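Local coordinates for protein TP_0956 (Treponema pallidum subsp. pallidum, PDB 3U64) that probably serves as the lipoprotein T component of a TRAP transporter, a helical protein with tetratricopeptide-like repeats of a kind that often mediate contacts between proteins, at residues Y76-Q85 with R105-Y116; H59-L70 with Y116-A124. One frame throughout, in Å; residues are numbered along the deposited sequence.

In the fold
Helices 66-89 and 96-124 run antiparallel, and the two contacts lie along this one pair. Interaction 1 (76-85 with 105-116) is the more buried, its centre about 10 Å from the centre of the chain. Interaction 2 (59-70 with 116-124) closes the other end of the pair, its centre about 19 Å from that of the chain, and also brings in the end of helix 41-61. The centres of the two contacts are about 17 Å apart. Tyr116 belongs to both, meeting Tyr76 in the first and His59 in the second. A sulfate, probably from the crystallisation liquor, lies about 3 Å, nearest atoms, from the side chain of Gln85, at the far end of interaction 1 from Tyr116.

Interaction 1: residues Y76-Q85 with R105-Y116; sequences YIMYANAFVQ and RARKLYLRGARY
Tyr110 reaches across to helix 66-89 and hands its hydroxyl proton to Gln85: Tyr110 OH lies 2.9 Å from Gln85 OE1. The donor stands above the amide plane, 44° out of it, while OE1 itself lies in the plane of the tyrosine ring, at its edge. With CG anti to its carbonyl carbon, Tyr110 lays its ring among Ile77, Ala80, Asn81 and Gln85 as a knob in a hole. The methyl of Ala80 covers one face, CB to the Tyr110 ring centroid 3.9 Å, and the carbonyl oxygen of Ile77 lies at the ring's edge. That oxygen already accepts from Asn81 N within its own helix.

At the other end Tyr76 is the knob, set among Leu109, Arg112, Gly113 and Tyr116. The extended first two torsions of Arg112 carry CD over the centre of the Tyr76 ring, and the bend at the third (-60°) then turns the guanidinium so that Arg112 NH1 comes 3.3 Å from Tyr76 OH. This bond is weak, its N-H angle 137°. The stronger partner of Tyr76 OH is Glu56, which also takes the Tyr116 hydroxyl, while Arg112 NH2 makes salt bridges to Glu38 and Asp39 of the second subunit. The lack of a side chain at Gly113 allows close approach, with Tyr76 CB 3.7 Å from Gly113 CA.

Between these polar ends the packing is apolar. Leu109 fits into a hole lined by Tyr76, Tyr79, Ala80 and Val84. Val84 splits its branches: CG1 meets Ala106, and CG2 lies over one face of the Arg105 guanidinium. Apolar packing thus holds most of the pair, with Tyr110 to Gln85 the one firm hydrogen bond across it; Arg105, through Asp40, and Arg112 direct their charge to acids of the second subunit, which probably helps hold the subunits together.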
loop_
_atom_site.group_PDB
_atom_site.type_symbol
_atom_site.label_atom_id
_atom_site.label_comp_id
_atom_site.label_asym_id
_atom_site.label_seq_id
_atom_site.Cartn_x
_atom_site.Cartn_y
_atom_site.Cartn_z
ATOM N N TYR A 76 7.119 14.286 2.987
ATOM C CA TYR A 76 5.714 14.585 3.260
ATOM C C TYR A 76 5.165 15.609 2.279
ATOM O O TYR A 76 4.054 15.446 1.769
ATOM C CB TYR A 76 5.503 15.041 4.706
ATOM C CG TYR A 76 5.174 13.870 5.603
ATOM C CD1 TYR A 76 6.151 13.288 6.406
ATOM C CD2 TYR A 76 3.905 13.299 5.589
ATOM C CE1 TYR A 76 5.865 12.193 7.203
ATOM C CE2 TYR A 76 3.602 12.194 6.377
ATOM C CZ TYR A 76 4.592 11.647 7.186
ATOM O OH TYR A 76 4.320 10.549 7.969
ATOM N N ILE A 77 5.950 16.649 1.994
ATOM C CA ILE A 77 5.491 17.708 1.085
ATOM C C ILE A 77 5.307 17.205 -0.360
ATOM O O ILE A 77 4.310 17.530 -1.022
ATOM C CB ILE A 77 6.427 18.943 1.116
ATOM C CG1 ILE A 77 6.345 19.614 2.487
ATOM C CG2 ILE A 77 6.035 19.947 0.024
ATOM C CD1 ILE A 77 7.483 20.540 2.781
ATOM N N MET A 78 6.245 16.386 -0.834
ATOM C CA MET A 78 6.155 15.820 -2.184
ATOM C C MET A 78 5.027 14.811 -2.279
ATOM O O MET A 78 4.265 14.805 -3.248
ATOM C CB MET A 78 7.470 15.160 -2.573
ATOM C CG MET A 78 8.649 16.105 -2.406
ATOM S SD MET A 78 10.184 15.409 -3.055
ATOM C CE MET A 78 9.917 15.669 -4.815
ATOM N N TYR A 79 4.928 13.945 -1.278
ATOM C CA TYR A 79 3.793 13.050 -1.223
ATOM C C TYR A 79 2.483 13.840 -1.197
ATOM O O TYR A 79 1.556 13.539 -1.948
ATOM C CB TYR A 79 3.867 12.155 0.003
ATOM C CG TYR A 79 2.750 11.163 0.050
ATOM C CD1 TYR A 79 2.820 9.989 -0.685
ATOM C CD2 TYR A 79 1.615 11.396 0.827
ATOM C CE1 TYR A 79 1.800 9.063 -0.655
ATOM C CE2 TYR A 79 0.586 10.476 0.874
ATOM C CZ TYR A 79 0.683 9.307 0.125
ATOM O OH TYR A 79 -0.340 8.383 0.149
ATOM N N ALA A 80 2.393 14.843 -0.331
ATOM C CA ALA A 80 1.133 15.577 -0.222
ATOM C C ALA A 80 0.716 16.119 -1.583
ATOM O O ALA A 80 -0.453 16.074 -1.951
ATOM C CB ALA A 80 1.246 16.702 0.780
ATOM N N ASN A 81 1.677 16.634 -2.336
ATOM C CA ASN A 81 1.352 17.200 -3.630
ATOM C C ASN A 81 0.988 16.138 -4.659
ATOM O O ASN A 81 -0.102 16.141 -5.223
ATOM C CB ASN A 81 2.510 18.026 -4.171
ATOM C CG ASN A 81 2.275 18.460 -5.607
ATOM O OD1 ASN A 81 1.137 18.562 -6.051
ATOM N ND2 ASN A 81 3.347 18.703 -6.338
ATOM N N ALA A 82 1.926 15.237 -4.905
ATOM C CA ALA A 82 1.773 14.260 -5.973
ATOM C C ALA A 82 0.668 13.237 -5.714
ATOM O O ALA A 82 -0.008 12.825 -6.644
ATOM C CB ALA A 82 3.104 13.559 -6.244
ATOM N N PHE A 83 0.467 12.829 -4.462
ATOM C CA PHE A 83 -0.436 11.706 -4.219
ATOM C C PHE A 83 -1.663 12.003 -3.367
ATOM O O PHE A 83 -2.485 11.123 -3.127
ATOM C CB PHE A 83 0.351 10.485 -3.721
ATOM C CG PHE A 83 1.403 10.042 -4.696
ATOM C CD1 PHE A 83 1.036 9.445 -5.896
ATOM C CD2 PHE A 83 2.752 10.266 -4.444
ATOM C CE1 PHE A 83 1.996 9.058 -6.826
ATOM C CE2 PHE A 83 3.730 9.885 -5.372
ATOM C CZ PHE A 83 3.352 9.283 -6.557
ATOM N N VAL A 84 -1.799 13.249 -2.926
ATOM C CA VAL A 84 -3.021 13.644 -2.236
ATOM C C VAL A 84 -3.741 14.766 -2.990
ATOM O O VAL A 84 -4.869 14.581 -3.467
ATOM C CB VAL A 84 -2.754 14.071 -0.797
ATOM C CG1 VAL A 84 -4.058 14.465 -0.114
ATOM C CG2 VAL A 84 -2.054 12.945 -0.035
ATOM N N GLN A 85 -3.075 15.912 -3.112
ATOM C CA GLN A 85 -3.671 17.074 -3.735
ATOM C C GLN A 85 -3.982 16.850 -5.202
ATOM O O GLN A 85 -5.075 17.144 -5.669
ATOM C CB GLN A 85 -2.765 18.300 -3.627
ATOM C CG GLN A 85 -3.395 19.522 -4.348
ATOM C CD GLN A 85 -2.570 20.801 -4.263
ATOM O OE1 GLN A 85 -1.844 21.051 -3.282
ATOM N NE2 GLN A 85 -2.685 21.630 -5.299
ATOM N N ARG A 105 -6.752 17.199 3.898
ATOM C CA ARG A 105 -5.729 16.202 4.170
ATOM C C ARG A 105 -4.349 16.645 3.643
ATOM O O ARG A 105 -3.346 16.535 4.346
ATOM C CB ARG A 105 -6.138 14.852 3.571
ATOM C CG ARG A 105 -5.243 13.685 3.983
ATOM C CD ARG A 105 -5.621 12.351 3.296
ATOM N NE ARG A 105 -4.538 11.386 3.461
ATOM C CZ ARG A 105 -4.123 10.527 2.539
ATOM N NH1 ARG A 105 -4.707 10.474 1.349
ATOM N NH2 ARG A 105 -3.110 9.726 2.818
ATOM N N ALA A 106 -4.292 17.130 2.408
ATOM C CA ALA A 106 -3.025 17.616 1.835
ATOM C C ALA A 106 -2.486 18.785 2.657
ATOM O O ALA A 106 -1.299 18.861 2.953
ATOM C CB ALA A 106 -3.228 18.061 0.410
ATOM N N ARG A 107 -3.374 19.699 3.011
ATOM C CA ARG A 107 -3.009 20.856 3.809
ATOM C C ARG A 107 -2.299 20.440 5.106
ATOM O O ARG A 107 -1.232 20.974 5.432
ATOM C CB ARG A 107 -4.255 21.694 4.103
ATOM C CG ARG A 107 -3.971 23.021 4.761
ATOM C CD ARG A 107 -5.244 23.637 5.309
ATOM N NE ARG A 107 -4.975 24.304 6.579
ATOM C CZ ARG A 107 -4.988 23.692 7.762
ATOM N NH1 ARG A 107 -5.270 22.391 7.836
ATOM N NH2 ARG A 107 -4.726 24.379 8.872
ATOM N N LYS A 108 -2.866 19.464 5.819
ATOM C CA LYS A 108 -2.263 18.981 7.065
ATOM C C LYS A 108 -0.914 18.310 6.834
ATOM O O LYS A 108 -0.001 18.455 7.636
ATOM C CB LYS A 108 -3.212 18.031 7.813
ATOM C CG LYS A 108 -4.449 18.733 8.388
ATOM C CD LYS A 108 -5.309 17.772 9.198
ATOM C CE LYS A 108 -6.613 18.416 9.642
ATOM N NZ LYS A 108 -7.636 18.406 8.555
ATOM N N LEU A 109 -0.800 17.575 5.737
ATOM C CA LEU A 109 0.465 16.946 5.366
ATOM C C LEU A 109 1.540 17.978 4.966
ATOM O O LEU A 109 2.707 17.835 5.337
ATOM C CB LEU A 109 0.250 15.907 4.257
ATOM C CG LEU A 109 -0.484 14.616 4.663
ATOM C CD1 LEU A 109 -0.461 13.605 3.545
ATOM C CD2 LEU A 109 0.080 13.960 5.921
ATOM N N TYR A 110 1.161 19.011 4.216
ATOM C CA TYR A 110 2.111 20.085 3.923
ATOM C C TYR A 110 2.679 20.654 5.226
ATOM O O TYR A 110 3.892 20.849 5.370
ATOM C CB TYR A 110 1.444 21.200 3.120
ATOM C CG TYR A 110 1.221 20.852 1.663
ATOM C CD1 TYR A 110 2.206 20.192 0.925
ATOM C CD2 TYR A 110 0.023 21.179 1.022
ATOM C CE1 TYR A 110 2.005 19.875 -0.412
ATOM C CE2 TYR A 110 -0.184 20.864 -0.320
ATOM C CZ TYR A 110 0.811 20.217 -1.028
ATOM O OH TYR A 110 0.623 19.898 -2.345
ATOM N N LEU A 111 1.792 20.889 6.186
ATOM C CA LEU A 111 2.182 21.551 7.405
ATOM C C LEU A 111 3.038 20.637 8.261
ATOM O O LEU A 111 3.972 21.102 8.913
ATOM C CB LEU A 111 0.960 22.014 8.180
ATOM C CG LEU A 111 0.163 23.179 7.600
ATOM C CD1 LEU A 111 -1.144 23.320 8.368
ATOM C CD2 LEU A 111 0.937 24.465 7.677
ATOM N N ARG A 112 2.729 19.341 8.267
ATOM C CA ARG A 112 3.550 18.391 9.021
ATOM C C ARG A 112 4.933 18.355 8.384
ATOM O O ARG A 112 5.946 18.356 9.083
ATOM C CB ARG A 112 2.920 16.989 9.035
ATOM C CG ARG A 112 3.739 15.916 9.781
ATOM C CD ARG A 112 3.248 14.496 9.478
ATOM N NE ARG A 112 1.848 14.319 9.863
ATOM C CZ ARG A 112 1.176 13.173 9.786
ATOM N NH1 ARG A 112 1.762 12.074 9.341
ATOM N NH2 ARG A 112 -0.092 13.127 10.154
ATOM N N GLY A 113 4.956 18.319 7.049
ATOM C CA GLY A 113 6.194 18.334 6.291
ATOM C C GLY A 113 6.994 19.595 6.561
ATOM O O GLY A 113 8.197 19.531 6.833
ATOM N N ALA A 114 6.334 20.750 6.523
ATOM C CA ALA A 114 7.059 22.005 6.759
ATOM C C ALA A 114 7.656 22.054 8.158
ATOM O O ALA A 114 8.769 22.548 8.345
ATOM C CB ALA A 114 6.176 23.204 6.527
ATOM N N ARG A 115 6.911 21.534 9.134
ATOM C CA ARG A 115 7.331 21.569 10.527
ATOM C C ARG A 115 8.483 20.600 10.805
ATOM O O ARG A 115 9.352 20.872 11.641
ATOM C CB ARG A 115 6.149 21.264 11.455
ATOM C CG ARG A 115 5.084 22.338 11.439
ATOM C CD ARG A 115 3.900 22.027 12.352
ATOM N NE ARG A 115 2.728 22.787 11.918
ATOM C CZ ARG A 115 1.617 22.938 12.630
ATOM N NH1 ARG A 115 1.520 22.387 13.835
ATOM N NH2 ARG A 115 0.608 23.653 12.139
ATOM N N TYR A 116 8.464 19.452 10.133
ATOM C CA TYR A 116 9.584 18.524 10.202
ATOM C C TYR A 116 10.863 19.169 9.655
ATOM O O TYR A 116 11.919 19.064 10.271
ATOM C CB TYR A 116 9.271 17.237 9.435
ATOM C CG TYR A 116 8.474 16.231 10.226
ATOM C CD1 TYR A 116 8.569 16.164 11.610
ATOM C CD2 TYR A 116 7.639 15.331 9.587
ATOM C CE1 TYR A 116 7.829 15.228 12.339
ATOM C CE2 TYR A 116 6.906 14.395 10.299
ATOM C CZ TYR A 116 7.003 14.345 11.664
ATOM O OH TYR A 116 6.269 13.408 12.348
#

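Interaction 2: residues H59-L70 with Y116-A124; sequences HLQNPAHRGLSL and YALSSLETA
Arg66 turns its CG anti to its own carbonyl carbon (chi1 -64°) and bends at the third torsion (59°), while Ser120 swings OG to the side away from its backbone N (157°). Guanidinium and hydroxyl therefore meet at the opening of an antiparallel helix pair in this TPR-clan fold, where helix 41-61 ends, a type I turn runs from Asn62 to His65, and helix 66-89 sets off against helix 96-124. His65 caps the new helix, its ND1 accepting from Leu68 N.

The grip on Ser120 is side-on: Arg66 NE at 3.1 Å and Arg66 NH2 at 3.2 Å both donate to Ser120 OG, which lies in the guanidinium plane. NH2 has a stronger partner in Asp151, a salt bridge, and Ser120 OG also bonds Thr154, so the arginine ties this turn to the residues leading into helix 152-166 and to that helix itself. Ala124 CB sits over one face of the guanidinium, and the Arg66 and Thr123 side chains run past each other in opposite directions, CG touching CG2.

Deeper in, Ser69 points toward helix 96-124, and its OG lies 3.1 Å from Ser119 OG. The hydroxyl of Ser119 is turned back to donate to Tyr116 O at 2.6 Å, an oxygen that Ser119 N also uses. His59 comes up beside them, CE1 close to Ser119 OG, with its ring steeply inclined to that of Tyr116. Leu70 adds an apolar touch, CD1 against Ala117 CB.

One ordered water fills the angle between turn and helix. It bonds Pro63 O, probably as donor, and Thr123 OG1 as well, and it stands 2.7 Å from Ser69 OG.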
loop_
_atom_site.group_PDB
_atom_site.type_symbol
_atom_site.label_atom_id
_atom_site.label_comp_id
_atom_site.label_asym_id
_atom_site.label_seq_id
_atom_site.Cartn_x
_atom_site.Cartn_y
_atom_site.Cartn_z
ATOM N N HIS A 59 13.677 9.964 12.250
ATOM C CA HIS A 59 13.808 11.348 12.650
ATOM C C HIS A 59 13.538 11.546 14.139
ATOM O O HIS A 59 14.213 12.332 14.799
ATOM C CB HIS A 59 12.827 12.209 11.868
ATOM C CG HIS A 59 12.549 13.529 12.511
ATOM N ND1 HIS A 59 13.504 14.517 12.622
ATOM C CD2 HIS A 59 11.428 14.025 13.087
ATOM C CE1 HIS A 59 12.983 15.567 13.227
ATOM N NE2 HIS A 59 11.722 15.297 13.520
ATOM N N LEU A 60 12.530 10.856 14.661
ATOM C CA LEU A 60 12.114 11.066 16.049
ATOM C C LEU A 60 13.091 10.394 17.006
ATOM O O LEU A 60 13.249 10.792 18.154
ATOM C CB LEU A 60 10.685 10.569 16.255
ATOM C CG LEU A 60 9.681 11.390 15.434
ATOM C CD1 LEU A 60 8.268 10.810 15.539
ATOM C CD2 LEU A 60 9.688 12.874 15.839
ATOM N N GLN A 61 13.768 9.387 16.488
ATOM C CA GLN A 61 14.785 8.673 17.216
ATOM C C GLN A 61 16.117 9.443 17.212
ATOM O O GLN A 61 16.975 9.206 18.060
ATOM C CB GLN A 61 14.951 7.316 16.544
ATOM C CG GLN A 61 15.932 6.373 17.177
ATOM C CD GLN A 61 16.020 5.082 16.391
ATOM O OE1 GLN A 61 15.131 4.232 16.482
ATOM N NE2 GLN A 61 17.074 4.939 15.587
ATOM N N ASN A 62 16.288 10.355 16.254
ATOM C CA ASN A 62 17.516 11.155 16.146
ATOM C C ASN A 62 17.242 12.622 15.816
ATOM O O ASN A 62 17.678 13.109 14.772
ATOM C CB ASN A 62 18.441 10.596 15.059
ATOM C CG ASN A 62 18.711 9.120 15.220
ATOM O OD1 ASN A 62 17.892 8.284 14.832
ATOM N ND2 ASN A 62 19.869 8.784 15.782
ATOM N N PRO A 63 16.557 13.337 16.720
ATOM C CA PRO A 63 15.995 14.657 16.404
ATOM C C PRO A 63 17.043 15.723 16.055
ATOM O O PRO A 63 16.661 16.786 15.553
ATOM C CB PRO A 63 15.239 15.038 17.688
ATOM C CG PRO A 63 15.241 13.757 18.572
ATOM C CD PRO A 63 16.464 13.020 18.157
ATOM N N ALA A 64 18.327 15.452 16.297
ATOM C CA ALA A 64 19.384 16.438 16.027
ATOM C C ALA A 64 20.052 16.174 14.694
ATOM O O ALA A 64 20.970 16.895 14.290
ATOM C CB ALA A 64 20.421 16.451 17.128
ATOM N N HIS A 65 19.598 15.137 14.005
ATOM C CA HIS A 65 20.116 14.877 12.674
ATOM C C HIS A 65 19.365 15.777 11.691
ATOM O O HIS A 65 18.178 15.572 11.403
ATOM C CB HIS A 65 19.982 13.404 12.287
ATOM C CG HIS A 65 20.862 13.013 11.145
ATOM N ND1 HIS A 65 20.596 13.378 9.841
ATOM C CD2 HIS A 65 22.024 12.318 11.112
ATOM C CE1 HIS A 65 21.546 12.908 9.054
ATOM N NE2 HIS A 65 22.427 12.266 9.798
ATOM N N ARG A 66 20.068 16.785 11.192
ATOM C CA ARG A 66 19.462 17.776 10.323
ATOM C C ARG A 66 19.042 17.176 8.987
ATOM O O ARG A 66 17.969 17.492 8.471
ATOM C CB ARG A 66 20.419 18.936 10.114
ATOM C CG ARG A 66 20.724 19.703 11.405
ATOM C CD ARG A 66 21.446 20.979 11.054
ATOM N NE ARG A 66 20.638 21.809 10.164
ATOM C CZ ARG A 66 21.079 22.906 9.555
ATOM N NH1 ARG A 66 22.333 23.295 9.733
ATOM N NH2 ARG A 66 20.269 23.607 8.762
ATOM N N GLY A 67 19.886 16.303 8.440
ATOM C CA GLY A 67 19.573 15.621 7.201
ATOM C C GLY A 67 18.263 14.836 7.265
ATOM O O GLY A 67 17.472 14.843 6.306
ATOM N N LEU A 68 18.031 14.159 8.391
ATOM C CA LEU A 68 16.826 13.345 8.569
ATOM C C LEU A 68 15.587 14.217 8.716
ATOM O O LEU A 68 14.535 13.905 8.158
ATOM C CB LEU A 68 16.956 12.401 9.774
ATOM C CG LEU A 68 17.394 10.980 9.444
ATOM C CD1 LEU A 68 17.519 10.143 10.720
ATOM C CD2 LEU A 68 16.392 10.368 8.491
ATOM N N SER A 69 15.713 15.288 9.497
ATOM C CA SER A 69 14.668 16.304 9.595
ATOM C C SER A 69 14.247 16.784 8.226
ATOM O O SER A 69 13.061 16.755 7.893
ATOM C CB SER A 69 15.136 17.495 10.438
ATOM O OG SER A 69 15.108 17.161 11.820
ATOM N N LEU A 70 15.216 17.228 7.425
ATOM C CA LEU A 70 14.925 17.717 6.079
ATOM C C LEU A 70 14.318 16.628 5.203
ATOM O O LEU A 70 13.306 16.854 4.525
ATOM C CB LEU A 70 16.185 18.287 5.413
ATOM C CG LEU A 70 15.994 18.881 4.003
ATOM C CD1 LEU A 70 14.760 19.789 3.944
ATOM C CD2 LEU A 70 17.248 19.629 3.481
ATOM N N TYR A 116 8.464 19.452 10.133
ATOM C CA TYR A 116 9.584 18.524 10.202
ATOM C C TYR A 116 10.863 19.169 9.655
ATOM O O TYR A 116 11.919 19.064 10.271
ATOM C CB TYR A 116 9.271 17.237 9.435
ATOM C CG TYR A 116 8.474 16.231 10.226
ATOM C CD1 TYR A 116 8.569 16.164 11.610
ATOM C CD2 TYR A 116 7.639 15.331 9.587
ATOM C CE1 TYR A 116 7.829 15.228 12.339
ATOM C CE2 TYR A 116 6.906 14.395 10.299
ATOM C CZ TYR A 116 7.003 14.345 11.664
ATOM O OH TYR A 116 6.269 13.408 12.348
ATOM N N ALA A 117 10.770 19.840 8.508
ATOM C CA ALA A 117 11.958 20.462 7.904
ATOM C C ALA A 117 12.440 21.624 8.760
ATOM O O ALA A 117 13.650 21.847 8.929
ATOM C CB ALA A 117 11.683 20.918 6.460
ATOM N N LEU A 118 11.486 22.352 9.322
ATOM C CA LEU A 118 11.805 23.481 10.190
ATOM C C LEU A 118 12.645 23.025 11.393
ATOM O O LEU A 118 13.414 23.809 11.955
ATOM C CB LEU A 118 10.513 24.143 10.658
ATOM C CG LEU A 118 10.599 25.315 11.632
ATOM C CD1 LEU A 118 11.413 26.466 11.022
ATOM C CD2 LEU A 118 9.195 25.767 12.017
ATOM N N SER A 119 12.533 21.757 11.794
ATOM C CA SER A 119 13.320 21.329 12.957
ATOM C C SER A 119 14.809 21.220 12.615
ATOM O O SER A 119 15.655 21.267 13.499
ATOM C CB SER A 119 12.765 20.073 13.636
ATOM O OG SER A 119 12.755 18.968 12.759
ATOM N N SER A 120 15.129 21.107 11.329
ATOM C CA SER A 120 16.516 21.237 10.890
ATOM C C SER A 120 17.050 22.644 11.205
ATOM O O SER A 120 18.145 22.774 11.738
ATOM C CB SER A 120 16.667 20.891 9.402
ATOM O OG SER A 120 17.820 21.489 8.825
ATOM N N LEU A 121 16.276 23.692 10.907
ATOM C CA LEU A 121 16.664 25.056 11.297
ATOM C C LEU A 121 16.697 25.231 12.816
ATOM O O LEU A 121 17.617 25.857 13.361
ATOM C CB LEU A 121 15.775 26.123 10.628
ATOM C CG LEU A 121 16.033 26.201 9.112
ATOM C CD1 LEU A 121 14.984 26.985 8.355
ATOM C CD2 LEU A 121 17.410 26.762 8.838
ATOM N N GLU A 122 15.722 24.656 13.507
ATOM C CA GLU A 122 15.678 24.769 14.960
ATOM C C GLU A 122 16.882 24.103 15.643
ATOM O O GLU A 122 17.377 24.580 16.670
ATOM C CB GLU A 122 14.375 24.197 15.524
ATOM C CG GLU A 122 14.241 24.386 17.046
ATOM C CD GLU A 122 13.990 25.841 17.438
ATOM O OE1 GLU A 122 13.640 26.650 16.549
ATOM O OE2 GLU A 122 14.138 26.177 18.637
ATOM N N THR A 123 17.337 22.994 15.080
ATOM C CA THR A 123 18.518 22.288 15.579
ATOM C C THR A 123 19.767 23.144 15.382
ATOM O O THR A 123 20.613 23.237 16.269
ATOM C CB THR A 123 18.718 20.939 14.836
ATOM O OG1 THR A 123 17.775 19.980 15.325
ATOM C CG2 THR A 123 20.116 20.400 15.049
ATOM N N ALA A 124 19.868 23.772 14.213
ATOM C CA ALA A 124 21.026 24.595 13.872
ATOM C C ALA A 124 21.067 25.924 14.622
ATOM O O ALA A 124 22.149 26.469 14.871
ATOM C CB ALA A 124 21.078 24.843 12.374
HETATM O O HOH W 1 17.209 18.219 13.205
#